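Long-range contacts in oxidoreductase (Bordetella pertussis, PDB 3Q2K), which probably oxidises a UDP-linked N-acetylglucosaminuronic acid with NAD as cofactor, a step required for making 2,3-diacetamido-2,3-dideoxy-D-mannuronic acid: residues C[58-62]-C[87-93]; C[155-160]-C[309-313]; C[222-226]-C[364-368]. One frame throughout, in Å; residues are numbered along the deposited sequence.

The three contacts are separate, and no secondary-structure element is shared between them. Interaction 1 is the buried one: it lies in the NAD-binding Rossmann domain, with strand 56-62 against the end of helix 84-90, and turns on a single carboxylate. Interactions 2 and 3 are partly buried, their centres 29 Å apart. In interaction 2 two helices meet through small side chains and a threonine hydroxyl, whereas interaction 3 relies on main-chain hydrogen bonds that add the outermost strand of the chain's large mixed sheet, and there other subunits also take part. Interactions 1 and 3 lie on opposite sides of the chain's centre, about 31 Å apart at their nearest atoms.

Interaction 1 of 3, residues C[58-62]-C[87-93]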
ATOM      1  N   LEU C  58     -39.118   1.501 -38.847  1.00 39.31           N
ATOM      2  CA  LEU C  58     -39.347   0.821 -37.579  1.00 41.72           C
ATOM      3  C   LEU C  58     -40.464  -0.200 -37.763  1.00 37.64           C
ATOM      4  O   LEU C  58     -41.593   0.151 -38.093  1.00 39.90           O
ATOM      5  CB  LEU C  58     -39.665   1.856 -36.490  1.00 32.57           C
ATOM      6  CG  LEU C  58     -39.956   1.498 -35.031  1.00 54.36           C
ATOM      7  CD1 LEU C  58     -38.732   0.897 -34.361  1.00 39.80           C
ATOM      8  CD2 LEU C  58     -40.452   2.726 -34.280  1.00 38.02           C
ATOM      9  N   VAL C  59     -40.183  -1.470 -37.497  1.00 38.80           N
ATOM     10  CA  VAL C  59     -41.108  -2.509 -37.919  1.00 37.15           C
ATOM     11  C   VAL C  59     -41.610  -3.240 -36.685  1.00100.00           C
ATOM     12  O   VAL C  59     -42.659  -3.893 -36.707  1.00 40.03           O
ATOM     13  CB  VAL C  59     -40.387  -3.523 -38.830  1.00 44.87           C
ATOM     14  CG1 VAL C  59     -41.235  -4.775 -39.020  1.00100.00           C
ATOM     15  CG2 VAL C  59     -40.061  -2.881 -40.177  1.00 31.32           C
ATOM     16  N   GLU C  60     -40.827  -3.103 -35.620  1.00 27.43           N
ATOM     17  CA  GLU C  60     -41.062  -3.927 -34.436  1.00 45.52           C
ATOM     18  C   GLU C  60     -40.750  -3.136 -33.177  1.00 48.74           C
ATOM     19  O   GLU C  60     -39.942  -2.206 -33.226  1.00 33.91           O
ATOM     20  CB  GLU C  60     -40.173  -5.170 -34.430  1.00 36.60           C
ATOM     21  CG  GLU C  60     -40.616  -6.287 -35.365  1.00100.00           C
ATOM     22  CD  GLU C  60     -39.467  -7.117 -35.911  1.00100.00           C
ATOM     23  OE1 GLU C  60     -38.561  -7.511 -35.145  1.00 97.73           O
ATOM     24  OE2 GLU C  60     -39.477  -7.392 -37.129  1.00 48.01           O
ATOM     25  N   ILE C  61     -41.382  -3.547 -32.081  1.00 31.54           N
ATOM     26  CA  ILE C  61     -41.192  -2.889 -30.792  1.00 25.85           C
ATOM     27  C   ILE C  61     -41.414  -3.963 -29.734  1.00 50.72           C
ATOM     28  O   ILE C  61     -42.177  -4.914 -29.907  1.00 31.12           O
ATOM     29  CB  ILE C  61     -42.151  -1.695 -30.618  1.00 38.95           C
ATOM     30  CG1 ILE C  61     -43.587  -2.174 -30.833  1.00 65.55           C
ATOM     31  CG2 ILE C  61     -41.850  -0.582 -31.615  1.00 26.33           C
ATOM     32  CD1 ILE C  61     -44.615  -1.109 -30.541  1.00 46.53           C
ATOM     33  N   CYS C  62     -40.698  -3.824 -28.627  1.00 33.19           N
ATOM     34  CA  CYS C  62     -40.708  -4.897 -27.639  1.00 32.95           C
ATOM     35  C   CYS C  62     -40.665  -4.143 -26.320  1.00 53.32           C
ATOM     36  O   CYS C  62     -39.874  -3.206 -26.215  1.00 33.94           O
ATOM     37  CB  CYS C  62     -39.465  -5.788 -27.768  1.00 27.80           C
ATOM     38  SG  CYS C  62     -39.289  -6.951 -26.386  1.00 41.55           S
ATOM     39  N   MET C  87     -39.399 -11.588 -30.057  1.00 43.12           N
ATOM     40  CA  MET C  87     -39.213 -10.607 -31.114  1.00 38.85           C
ATOM     41  C   MET C  87     -38.118 -11.121 -32.040  1.00 71.12           C
ATOM     42  O   MET C  87     -38.132 -10.922 -33.252  1.00 36.63           O
ATOM     43  CB  MET C  87     -38.816  -9.259 -30.522  1.00 48.48           C
ATOM     44  CG  MET C  87     -38.280  -8.312 -31.578  1.00 29.19           C
ATOM     45  SD  MET C  87     -38.120  -6.721 -30.751  1.00 58.42           S
ATOM     46  CE  MET C  87     -38.112  -5.535 -32.098  1.00 51.89           C
ATOM     47  N   LEU C  88     -37.175 -11.847 -31.453  1.00 36.19           N
ATOM     48  CA  LEU C  88     -36.055 -12.338 -32.238  1.00 35.50           C
ATOM     49  C   LEU C  88     -36.473 -13.642 -32.907  1.00 83.28           C
ATOM     50  O   LEU C  88     -36.034 -13.937 -34.016  1.00 38.10           O
ATOM     51  CB  LEU C  88     -34.850 -12.609 -31.333  1.00 35.97           C
ATOM     52  CG  LEU C  88     -34.142 -11.352 -30.817  1.00 64.43           C
ATOM     53  CD1 LEU C  88     -33.198 -11.761 -29.710  1.00 26.66           C
ATOM     54  CD2 LEU C  88     -33.338 -10.596 -31.867  1.00 19.77           C
ATOM     55  N   ALA C  89     -37.293 -14.450 -32.244  1.00 57.95           N
ATOM     56  CA  ALA C  89     -37.795 -15.648 -32.913  1.00 50.80           C
ATOM     57  C   ALA C  89     -38.704 -15.296 -34.088  1.00 51.19           C
ATOM     58  O   ALA C  89     -38.543 -15.812 -35.188  1.00 34.56           O
ATOM     59  CB  ALA C  89     -38.497 -16.587 -31.948  1.00 35.58           C
ATOM     60  N   GLN C  90     -39.624 -14.356 -33.912  1.00 38.99           N
ATOM     61  CA  GLN C  90     -40.597 -14.143 -34.970  1.00 46.91           C
ATOM     62  C   GLN C  90     -40.304 -12.907 -35.812  1.00 62.58           C
ATOM     63  O   GLN C  90     -40.818 -12.769 -36.917  1.00 51.13           O
ATOM     64  CB  GLN C  90     -41.976 -14.115 -34.308  1.00 44.43           C
ATOM     65  CG  GLN C  90     -42.195 -15.447 -33.601  1.00 27.53           C
ATOM     66  CD  GLN C  90     -43.433 -15.521 -32.730  1.00100.00           C
ATOM     67  OE1 GLN C  90     -43.496 -14.907 -31.664  1.00 81.16           O
ATOM     68  NE2 GLN C  90     -44.409 -16.312 -33.164  1.00100.00           N
ATOM     69  N   GLY C  91     -39.457 -12.009 -35.323  1.00 43.02           N
ATOM     70  CA  GLY C  91     -39.230 -10.768 -36.059  1.00 57.70           C
ATOM     71  C   GLY C  91     -38.164 -10.882 -37.133  1.00 65.76           C
ATOM     72  O   GLY C  91     -37.402 -11.848 -37.147  1.00 41.56           O
ATOM     73  N   ASN C  92     -38.092  -9.909 -38.037  1.00 42.98           N
ATOM     74  CA  ASN C  92     -36.999  -9.859 -39.006  1.00 42.00           C
ATOM     75  C   ASN C  92     -36.167  -8.573 -39.024  1.00 36.78           C
ATOM     76  O   ASN C  92     -35.588  -8.246 -40.061  1.00 51.54           O
ATOM     77  CB  ASN C  92     -37.565 -10.106 -40.407  1.00 52.55           C
ATOM     78  CG  ASN C  92     -38.256  -8.877 -40.975  1.00 29.29           C
ATOM     79  OD1 ASN C  92     -37.946  -8.441 -42.084  1.00100.00           O
ATOM     80  ND2 ASN C  92     -39.151  -8.274 -40.204  1.00 35.03           N
ATOM     81  N   ALA C  93     -36.114  -7.809 -37.933  1.00 47.32           N
ATOM     82  CA  ALA C  93     -35.407  -6.526 -37.953  1.00 40.17           C
ATOM     83  C   ALA C  93     -33.925  -6.728 -38.252  1.00 31.04           C
ATOM     84  O   ALA C  93     -33.374  -7.779 -37.906  1.00 25.66           O
ATOM     85  CB  ALA C  93     -35.599  -5.752 -36.652  1.00 40.93           C
TER
HETATM   86  O   HOH W   1     -36.728  -9.422 -34.881  1.00 30.62           O
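Glu60 reaches from strand 56-62 to the turn that follows helix 84-90, and its carboxylate meets the backbone there. Glu60 OE2 accepts the N-H of Asn92, 3.0 Å from Asn92 N, on its syn side and 23° out of the carboxylate plane. Glu60 OE1 lies 3.4 Å from Gly91 CA, with the Ala93 methyl close by. A bend at chi2 turns the carboxylate toward the turn. Water 1 joins the same group to the helix end, donating to Glu60 OE1 at 2.7 Å and to the carbonyl oxygen of Met87, so that both carboxylate oxygens are engaged.

Farther along the strand the contact becomes apolar. Met87 lies extended with CG trans to its own nitrogen (chi1 166°), which carries SD to within 3.4 Å of Cys62 CB. Phe81 of the neighbouring strand 79-81 packs on both Glu60 and Met87. This is the Rossmann fold of the NAD-binding domain: strand 56-62 lies between strands 31-36 and 79-81 in the parallel sheet, and the side chain of Cys62 comes about 4 Å from the bound NADH.

The enclosed part is thus the buried Glu60 carboxylate on Gly91 and Ala93, together with Met87 on Cys62; packing is looser at the other end, where Asn92 is exposed. Its amide crosses the Glu60 side chain at about a right angle, with the amide and carboxylate planes 40° apart, and Asn92 ND2 gives Glu60 OE2 a weak second bond at 3.2 Å. Beside it, Val59 CG1 comes no nearer than 4.2 Å to Asn92 ND2.

Interaction 2 of 3, residues C[155-160]-C[309-313]; sequences NATLQL and ANYET
This is a helix-to-helix contact: Ala156 and Thr157, in the first turn of helix 156-166, pack against Ala309 and Thr313 of helix 306-315, at the side of the large mixed sheet where strand 290-296 forms the edge within the chain. The axes of the two short segments approach to 8.7 Å, with their directions 136° apart.

Small side chains line the interface. The methyl groups of Ala156 and Ala309 meet, CB to CB 3.8 Å, and Leu160 brings CD1 to 3.6 Å from Ala309 CB. Thr157 turns its methyl CG2 across the end of the Asn310 side chain at about a right angle, 3.4 Å from ND2, while its hydroxyl is bonded to the carbonyl of Val288. Ile291 of strand 290-296 packs against Thr157, Leu160 and Asn310, and so adjoins both helices.

The polar centre is the hydroxyl of Thr313. Set beside its own backbone N (chi1 -46°), away from the carbonyl carbon, Thr313 OG1 accepts the N-H of Thr157 at 3.0 Å from Thr157 N, with an angle of 157° at the hydrogen. Thr313 OG1 donates in turn to the carbonyl oxygen of Ala309, 2.9 Å away. That oxygen also receives the helical N-H of Thr313. Thr313 OG1 stands above that carbonyl plane. Toward the exposed Glu312, water 2 accepts from Ala156 N at 3.0 Å and donates to Glu312 OE1.

A threonine of one helix thus serves a main-chain N-H in the first turn of another, where such groups lack carbonyl partners four residues back, and it does so between two helices that flank the mixed sheet of a GFO/IDH/MocA-type C-terminal alpha/beta domain.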
ATOM      1  N   ASN C 155     -22.497  17.009 -32.089  1.00 34.09           N
ATOM      2  CA  ASN C 155     -22.679  18.426 -31.805  1.00 17.90           C
ATOM      3  C   ASN C 155     -21.745  19.287 -32.649  1.00 32.67           C
ATOM      4  O   ASN C 155     -20.530  19.108 -32.634  1.00 28.17           O
ATOM      5  CB  ASN C 155     -22.330  18.711 -30.348  1.00 41.05           C
ATOM      6  CG  ASN C 155     -23.475  18.375 -29.425  1.00 22.42           C
ATOM      7  OD1 ASN C 155     -24.435  17.743 -29.856  1.00 31.43           O
ATOM      8  ND2 ASN C 155     -23.367  18.767 -28.157  1.00 44.43           N
ATOM      9  N   ALA C 156     -22.287  20.271 -33.355  1.00 32.79           N
ATOM     10  CA  ALA C 156     -21.413  21.171 -34.102  1.00 29.03           C
ATOM     11  C   ALA C 156     -20.316  21.844 -33.294  1.00 41.53           C
ATOM     12  O   ALA C 156     -19.212  21.994 -33.824  1.00 31.40           O
ATOM     13  CB  ALA C 156     -22.207  22.228 -34.844  1.00 26.96           C
ATOM     14  N   THR C 157     -20.620  22.297 -32.078  1.00 20.37           N
ATOM     15  CA  THR C 157     -19.574  22.896 -31.248  1.00 25.92           C
ATOM     16  C   THR C 157     -18.397  21.948 -30.996  1.00 26.51           C
ATOM     17  O   THR C 157     -17.245  22.355 -31.120  1.00 33.95           O
ATOM     18  CB  THR C 157     -20.165  23.242 -29.882  1.00 36.44           C
ATOM     19  OG1 THR C 157     -20.862  22.065 -29.451  1.00 23.51           O
ATOM     20  CG2 THR C 157     -21.138  24.422 -30.007  1.00 22.29           C
ATOM     21  N   LEU C 158     -18.672  20.691 -30.653  1.00 34.00           N
ATOM     22  CA  LEU C 158     -17.613  19.776 -30.237  1.00 27.34           C
ATOM     23  C   LEU C 158     -16.885  19.278 -31.483  1.00 24.06           C
ATOM     24  O   LEU C 158     -15.673  19.058 -31.458  1.00 30.38           O
ATOM     25  CB  LEU C 158     -18.184  18.615 -29.416  1.00 32.15           C
ATOM     26  CG  LEU C 158     -18.756  18.904 -28.021  1.00 35.97           C
ATOM     27  CD1 LEU C 158     -19.441  17.710 -27.351  1.00 21.92           C
ATOM     28  CD2 LEU C 158     -17.702  19.509 -27.096  1.00 20.94           C
ATOM     29  N   GLN C 159     -17.595  19.148 -32.603  1.00 30.16           N
ATOM     30  CA  GLN C 159     -16.906  18.918 -33.871  1.00 31.89           C
ATOM     31  C   GLN C 159     -15.828  19.949 -34.189  1.00 32.44           C
ATOM     32  O   GLN C 159     -14.713  19.609 -34.586  1.00 26.30           O
ATOM     33  CB  GLN C 159     -17.895  18.826 -35.039  1.00 64.74           C
ATOM     34  CG  GLN C 159     -18.466  17.431 -35.260  1.00 25.56           C
ATOM     35  CD  GLN C 159     -17.386  16.365 -35.354  1.00 79.35           C
ATOM     36  OE1 GLN C 159     -16.458  16.484 -36.153  1.00 56.74           O
ATOM     37  NE2 GLN C 159     -17.482  15.328 -34.528  1.00 30.80           N
ATOM     38  N   LEU C 160     -16.130  21.228 -34.006  1.00 31.84           N
ATOM     39  CA  LEU C 160     -15.098  22.242 -34.234  1.00 16.87           C
ATOM     40  C   LEU C 160     -13.920  22.084 -33.275  1.00 24.93           C
ATOM     41  O   LEU C 160     -12.761  22.320 -33.612  1.00 39.03           O
ATOM     42  CB  LEU C 160     -15.672  23.642 -34.000  1.00 33.70           C
ATOM     43  CG  LEU C 160     -16.598  24.294 -35.026  1.00 38.16           C
ATOM     44  CD1 LEU C 160     -17.116  25.606 -34.446  1.00 32.78           C
ATOM     45  CD2 LEU C 160     -15.778  24.559 -36.268  1.00 40.97           C
ATOM     46  N   ALA C 309     -22.187  27.540 -35.155  1.00 38.66           N
ATOM     47  CA  ALA C 309     -22.187  26.202 -34.565  1.00 29.32           C
ATOM     48  C   ALA C 309     -22.980  26.172 -33.248  1.00 27.82           C
ATOM     49  O   ALA C 309     -23.716  25.229 -32.937  1.00 24.82           O
ATOM     50  CB  ALA C 309     -20.751  25.743 -34.353  1.00 70.57           C
ATOM     51  N   ASN C 310     -22.839  27.239 -32.466  1.00 37.54           N
ATOM     52  CA  ASN C 310     -23.602  27.409 -31.230  1.00 35.60           C
ATOM     53  C   ASN C 310     -25.089  27.337 -31.558  1.00 73.08           C
ATOM     54  O   ASN C 310     -25.856  26.620 -30.906  1.00 34.43           O
ATOM     55  CB  ASN C 310     -23.306  28.767 -30.578  1.00 23.55           C
ATOM     56  CG  ASN C 310     -21.869  28.903 -30.124  1.00 29.87           C
ATOM     57  OD1 ASN C 310     -21.387  29.970 -29.728  1.00 38.97           O
ATOM     58  ND2 ASN C 310     -21.127  27.817 -30.297  1.00 32.32           N
ATOM     59  N   TYR C 311     -25.504  28.093 -32.570  1.00 39.58           N
ATOM     60  CA  TYR C 311     -26.948  28.178 -32.776  1.00 26.07           C
ATOM     61  C   TYR C 311     -27.450  26.791 -33.164  1.00 31.50           C
ATOM     62  O   TYR C 311     -28.480  26.321 -32.683  1.00 43.36           O
ATOM     63  CB  TYR C 311     -27.401  29.230 -33.792  1.00 54.03           C
ATOM     64  CG  TYR C 311     -28.876  29.063 -34.080  1.00 79.16           C
ATOM     65  CD1 TYR C 311     -29.309  28.249 -35.120  1.00 48.66           C
ATOM     66  CD2 TYR C 311     -29.837  29.657 -33.268  1.00 87.86           C
ATOM     67  CE1 TYR C 311     -30.657  28.069 -35.369  1.00 57.08           C
ATOM     68  CE2 TYR C 311     -31.190  29.485 -33.512  1.00 45.89           C
ATOM     69  CZ  TYR C 311     -31.590  28.686 -34.562  1.00 70.43           C
ATOM     70  OH  TYR C 311     -32.931  28.500 -34.815  1.00 93.80           O
ATOM     71  N   GLU C 312     -26.693  26.140 -34.040  1.00 28.84           N
ATOM     72  CA  GLU C 312     -27.037  24.779 -34.428  1.00 31.34           C
ATOM     73  C   GLU C 312     -27.065  23.764 -33.287  1.00 43.77           C
ATOM     74  O   GLU C 312     -28.046  23.038 -33.138  1.00 39.75           O
ATOM     75  CB  GLU C 312     -26.112  24.319 -35.555  1.00 88.80           C
ATOM     76  CG  GLU C 312     -26.323  22.858 -35.880  1.00 52.38           C
ATOM     77  CD  GLU C 312     -25.377  22.379 -36.963  1.00100.00           C
ATOM     78  OE1 GLU C 312     -25.333  21.144 -37.145  1.00 54.68           O
ATOM     79  OE2 GLU C 312     -24.691  23.209 -37.600  1.00 90.66           O
ATOM     80  N   THR C 313     -26.027  23.690 -32.458  1.00 57.69           N
ATOM     81  CA  THR C 313     -26.015  22.652 -31.428  1.00 44.24           C
ATOM     82  C   THR C 313     -27.158  22.893 -30.449  1.00 54.02           C
ATOM     83  O   THR C 313     -27.849  21.965 -30.013  1.00 29.71           O
ATOM     84  CB  THR C 313     -24.677  22.600 -30.664  1.00 26.25           C
ATOM     85  OG1 THR C 313     -23.605  22.649 -31.610  1.00 38.16           O
ATOM     86  CG2 THR C 313     -24.574  21.340 -29.815  1.00 33.98           C
TER
HETATM   87  O   HOH W   2     -25.192  20.328 -33.985  1.00 36.27           O

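Interaction 3 of 3, residues C[222-226]-C[364-368]; sequences PVESV and RIPLP
The Arg364 chain passes Ser225, whose side chain shares a face of the sheet with Pro366, whereas Val226 and Ile365 turn to the face covered by helix 342-361. Arg364 CD comes 3.6 Å from Ser225 OG, and beyond it the chain bends at chi3 (81°). Ser225 OG lies obliquely to the guanidinium, 3.5 Å from Arg364 NH1, and water 3 sits at the guanidinium edge, in its plane. This water lies 2.6 Å from Ser225 OG, donates to Glu224 OE1 and receives a weak bond from Arg364 NH1.

On the helix side Leu367 crosses Val223 obliquely, CD1 3.6 Å from Val223 CB, and both side chains rest on Leu351.

Between these faces the backbones pair antiparallel. Val226 and Ile365 form a hydrogen-bonded pair, N of each to O of the other at 3.0 Å, and Ser225 faces Pro366 as a non-hydrogen-bonded pair. Leu367 N reaches Glu224 O at 2.7 Å, almost straight at 173°. Glu224 and Ser225 both face Arg248 of the next strand, a classic beta bulge.

Polar partners extend across subunits: Ser225 OG bonds to Tyr229 OH of a third subunit, and Arg364 NH2 to the carbonyl of Arg360 of a second. The chemistry implies two roles, main-chain bonds fixing the C-terminal strand as the chain's outermost in this sheet and polar side chains linking it to neighbouring subunits.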
ATOM      1  N   PRO C 222      -5.680   9.495 -25.042  1.00 22.81           N
ATOM      2  CA  PRO C 222      -5.682   8.419 -24.059  1.00 36.93           C
ATOM      3  C   PRO C 222      -5.461   8.872 -22.621  1.00 27.77           C
ATOM      4  O   PRO C 222      -4.474   9.554 -22.343  1.00 17.11           O
ATOM      5  CB  PRO C 222      -4.463   7.589 -24.469  1.00 18.43           C
ATOM      6  CG  PRO C 222      -4.351   7.810 -25.957  1.00 28.13           C
ATOM      7  CD  PRO C 222      -4.716   9.263 -26.134  1.00 33.99           C
ATOM      8  N   VAL C 223      -6.340   8.458 -21.715  1.00 25.24           N
ATOM      9  CA  VAL C 223      -6.150   8.674 -20.282  1.00 22.50           C
ATOM     10  C   VAL C 223      -5.170   7.682 -19.667  1.00 29.07           C
ATOM     11  O   VAL C 223      -5.283   6.483 -19.907  1.00 21.69           O
ATOM     12  CB  VAL C 223      -7.499   8.699 -19.525  1.00 34.62           C
ATOM     13  CG1 VAL C 223      -7.331   8.833 -18.004  1.00 24.06           C
ATOM     14  CG2 VAL C 223      -8.316   9.872 -20.034  1.00 26.66           C
ATOM     15  N   GLU C 224      -4.261   8.173 -18.829  1.00 17.04           N
ATOM     16  CA  GLU C 224      -3.275   7.333 -18.157  1.00 17.24           C
ATOM     17  C   GLU C 224      -3.841   6.825 -16.838  1.00 36.23           C
ATOM     18  O   GLU C 224      -3.775   5.631 -16.555  1.00 22.22           O
ATOM     19  CB  GLU C 224      -1.959   8.070 -17.904  1.00 15.28           C
ATOM     20  CG  GLU C 224      -0.953   7.324 -17.048  1.00 29.28           C
ATOM     21  CD  GLU C 224       0.444   7.922 -17.158  1.00 34.55           C
ATOM     22  OE1 GLU C 224       0.869   8.691 -16.272  1.00 60.94           O
ATOM     23  OE2 GLU C 224       1.167   7.688 -18.149  1.00 55.57           O
ATOM     24  N   SER C 225      -4.417   7.716 -16.041  1.00 26.08           N
ATOM     25  CA  SER C 225      -5.014   7.270 -14.791  1.00 28.19           C
ATOM     26  C   SER C 225      -5.968   8.297 -14.196  1.00 21.57           C
ATOM     27  O   SER C 225      -5.968   9.447 -14.641  1.00 15.12           O
ATOM     28  CB  SER C 225      -3.867   6.919 -13.842  1.00 19.49           C
ATOM     29  OG  SER C 225      -3.200   8.066 -13.370  1.00 19.50           O
ATOM     30  N   VAL C 226      -6.755   7.899 -13.198  1.00 15.86           N
ATOM     31  CA  VAL C 226      -7.695   8.787 -12.516  1.00 13.47           C
ATOM     32  C   VAL C 226      -7.607   8.605 -11.011  1.00 22.07           C
ATOM     33  O   VAL C 226      -7.251   7.528 -10.527  1.00 16.25           O
ATOM     34  CB  VAL C 226      -9.177   8.571 -12.887  1.00 16.77           C
ATOM     35  CG1 VAL C 226      -9.272   8.426 -14.393  1.00 29.94           C
ATOM     36  CG2 VAL C 226      -9.728   7.311 -12.231  1.00 22.31           C
ATOM     37  N   ARG C 364      -5.388   5.582  -6.747  1.00 13.74           N
ATOM     38  CA  ARG C 364      -5.317   5.919  -8.173  1.00 19.76           C
ATOM     39  C   ARG C 364      -5.578   4.629  -8.948  1.00 13.50           C
ATOM     40  O   ARG C 364      -5.096   3.579  -8.521  1.00 20.61           O
ATOM     41  CB  ARG C 364      -3.914   6.460  -8.484  1.00 15.59           C
ATOM     42  CG  ARG C 364      -3.513   6.749  -9.935  1.00 22.38           C
ATOM     43  CD  ARG C 364      -2.002   7.015 -10.102  1.00 24.74           C
ATOM     44  NE  ARG C 364      -1.304   5.732 -10.148  1.00 28.81           N
ATOM     45  CZ  ARG C 364      -0.788   5.166 -11.237  1.00 48.90           C
ATOM     46  NH1 ARG C 364      -0.739   5.840 -12.375  1.00 19.04           N
ATOM     47  NH2 ARG C 364      -0.293   3.936 -11.209  1.00 36.04           N
ATOM     48  N   ILE C 365      -6.437   4.666  -9.967  1.00 23.11           N
ATOM     49  CA  ILE C 365      -6.661   3.542 -10.884  1.00 15.36           C
ATOM     50  C   ILE C 365      -6.074   3.912 -12.256  1.00 13.26           C
ATOM     51  O   ILE C 365      -6.415   4.954 -12.812  1.00 20.98           O
ATOM     52  CB  ILE C 365      -8.154   3.204 -11.040  1.00 11.21           C
ATOM     53  CG1 ILE C 365      -8.792   2.858  -9.695  1.00 12.59           C
ATOM     54  CG2 ILE C 365      -8.397   2.123 -12.109  1.00 16.54           C
ATOM     55  CD1 ILE C 365      -8.221   1.555  -9.180  1.00 16.95           C
ATOM     56  N   PRO C 366      -5.091   3.145 -12.764  1.00 12.87           N
ATOM     57  CA  PRO C 366      -4.480   3.460 -14.047  1.00 22.15           C
ATOM     58  C   PRO C 366      -5.122   2.665 -15.180  1.00 17.22           C
ATOM     59  O   PRO C 366      -5.653   1.580 -14.933  1.00 18.61           O
ATOM     60  CB  PRO C 366      -3.074   2.892 -13.883  1.00 17.71           C
ATOM     61  CG  PRO C 366      -3.285   1.701 -13.003  1.00 20.01           C
ATOM     62  CD  PRO C 366      -4.318   2.143 -12.012  1.00 14.30           C
ATOM     63  N   LEU C 367      -5.035   3.196 -16.395  1.00 10.50           N
ATOM     64  CA  LEU C 367      -5.488   2.501 -17.604  1.00 23.32           C
ATOM     65  C   LEU C 367      -4.339   1.915 -18.414  1.00 30.75           C
ATOM     66  O   LEU C 367      -3.213   2.379 -18.263  1.00 23.14           O
ATOM     67  CB  LEU C 367      -6.146   3.502 -18.549  1.00 19.09           C
ATOM     68  CG  LEU C 367      -7.364   4.127 -17.859  1.00 50.26           C
ATOM     69  CD1 LEU C 367      -7.945   5.208 -18.745  1.00 56.32           C
ATOM     70  CD2 LEU C 367      -8.403   3.040 -17.655  1.00 22.86           C
ATOM     71  N   PRO C 368      -4.607   0.950 -19.306  1.00 22.47           N
ATOM     72  CA  PRO C 368      -5.883   0.318 -19.612  1.00 28.86           C
ATOM     73  C   PRO C 368      -6.148  -0.719 -18.530  1.00 21.31           C
ATOM     74  O   PRO C 368      -5.224  -1.063 -17.810  1.00 19.63           O
ATOM     75  CB  PRO C 368      -5.618  -0.401 -20.938  1.00 31.66           C
ATOM     76  CG  PRO C 368      -4.136  -0.694 -20.910  1.00 45.30           C
ATOM     77  CD  PRO C 368      -3.479   0.324 -20.017  1.00 26.37           C
TER
HETATM   78  O   HOH W   3      -0.720   8.346 -13.972  1.00 35.53           O